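Side-chain contact in protein OS-9 homolog (Saccharomyces cerevisiae, PDB 2YMA), which is a lectin of the endoplasmic reticulum that recognises misfolded lumenal glycoproteins by their N-glycans and, with HRD3, recruits them to the HRD1 ubiquitin ligase complex for degradation: residues Asn60-Asn63 with Lys64-Ser67. Numbering follows the deposited sequence.
Sequences NAIN and KMLS
Ile62 and Met65, one helical turn apart, run alongside one another and meet through their end methyls: CD1 of Ile62 is 3.9 Å from CE of Met65. The thioether reaches that far because its chain runs extended through chi1 and chi2 and then bends at the sulfur (chi3 75°), which turns CE back toward the isoleucine. Ile62 also serves the next residue along. Its other branch, CG2, runs alongside Leu66 and comes within 4.0 Å of the leucine CD1.

These residues belong to the last two turns of helix 52-67 in the Yos9 dimerization domain, and they illustrate how an amphipathic helix seats itself on a beta-sheet. Ala61 and Met65 rest on Leu19 of strand 14-20, Ile62 and Met65 on Leu104 of strand 98-106, while Leu66, at the margin, touches Leu79 of a loop. The side bearing Asn60, Asn63, Lys64 and Ser67 is exposed, and no side-chain pair packs there as the apolar trio does. What links it is polar: the carbonyl O of Asn63 accepts hydrogen bonds from Ser67 N and from Ser67 OG, each at 2.9 Å. The two donors arrive from opposite faces of the carbonyl plane, the hydroxyl well above it at 37°. A serine chi1 of -60° turns OG back along the helix toward this oxygen.

Main-chain bonds from Lys64 N to Asn60 O and from Met65 N to Ala61 O continue the i to i+4 ladder. The chemistry thus divides the helix end: apolar contacts face the sheet and, at Leu66, the loop beside it, whereas on the solvent side the doubly engaged carbonyl of Asn63 ties the serine hydroxyl to the backbone one turn earlier.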
# COMPACT_ATOMS: atom_id res chain seq x y z
N ASN A 60 -13.05 6.02 13.98
CA ASN A 60 -12.93 5.95 15.44
C ASN A 60 -11.97 4.86 15.89
O ASN A 60 -11.14 5.07 16.79
CB ASN A 60 -14.30 5.70 16.10
CG ASN A 60 -15.28 6.81 15.84
OD1 ASN A 60 -14.90 7.97 15.65
ND2 ASN A 60 -16.57 6.47 15.82
N ALA A 61 -12.10 3.69 15.28
CA ALA A 61 -11.23 2.56 15.62
C ALA A 61 -9.76 2.87 15.34
O ALA A 61 -8.87 2.49 16.13
CB ALA A 61 -11.67 1.30 14.88
N ILE A 62 -9.50 3.57 14.23
CA ILE A 62 -8.13 3.94 13.83
C ILE A 62 -7.54 4.89 14.85
O ILE A 62 -6.41 4.69 15.31
CB ILE A 62 -8.07 4.56 12.41
CG1 ILE A 62 -8.41 3.52 11.34
CG2 ILE A 62 -6.71 5.15 12.12
CD1 ILE A 62 -7.65 2.23 11.50
N ASN A 63 -8.30 5.92 15.21
CA ASN A 63 -7.86 6.85 16.25
C ASN A 63 -7.51 6.15 17.55
O ASN A 63 -6.52 6.48 18.20
CB ASN A 63 -8.89 7.94 16.49
CG ASN A 63 -8.84 9.01 15.43
OD1 ASN A 63 -7.77 9.38 14.95
ND2 ASN A 63 -10.00 9.51 15.03
N LYS A 64 -8.33 5.17 17.93
CA LYS A 64 -8.07 4.41 19.15
C LYS A 64 -6.79 3.59 19.00
O LYS A 64 -5.95 3.55 19.91
CB LYS A 64 -9.27 3.49 19.48
CG LYS A 64 -9.10 2.70 20.78
CD LYS A 64 -10.08 3.16 21.85
CE LYS A 64 -10.49 1.98 22.72
NZ LYS A 64 -11.62 2.31 23.63
N MET A 65 -6.66 2.92 17.86
CA MET A 65 -5.47 2.14 17.55
C MET A 65 -4.23 3.00 17.72
O MET A 65 -3.24 2.57 18.33
CB MET A 65 -5.55 1.63 16.11
CG MET A 65 -4.36 0.81 15.67
SD MET A 65 -4.52 0.33 13.91
CE MET A 65 -4.13 1.89 13.13
N LEU A 66 -4.28 4.21 17.18
CA LEU A 66 -3.18 5.16 17.30
C LEU A 66 -2.91 5.64 18.74
O LEU A 66 -1.75 5.71 19.16
CB LEU A 66 -3.40 6.35 16.37
CG LEU A 66 -3.31 5.96 14.89
CD1 LEU A 66 -3.77 7.09 13.97
CD2 LEU A 66 -1.90 5.52 14.57
N SER A 67 -3.98 5.94 19.47
CA SER A 67 -3.89 6.33 20.89
C SER A 67 -3.20 5.26 21.71
O SER A 67 -2.41 5.55 22.61
CB SER A 67 -5.28 6.57 21.46
OG SER A 67 -5.94 7.61 20.76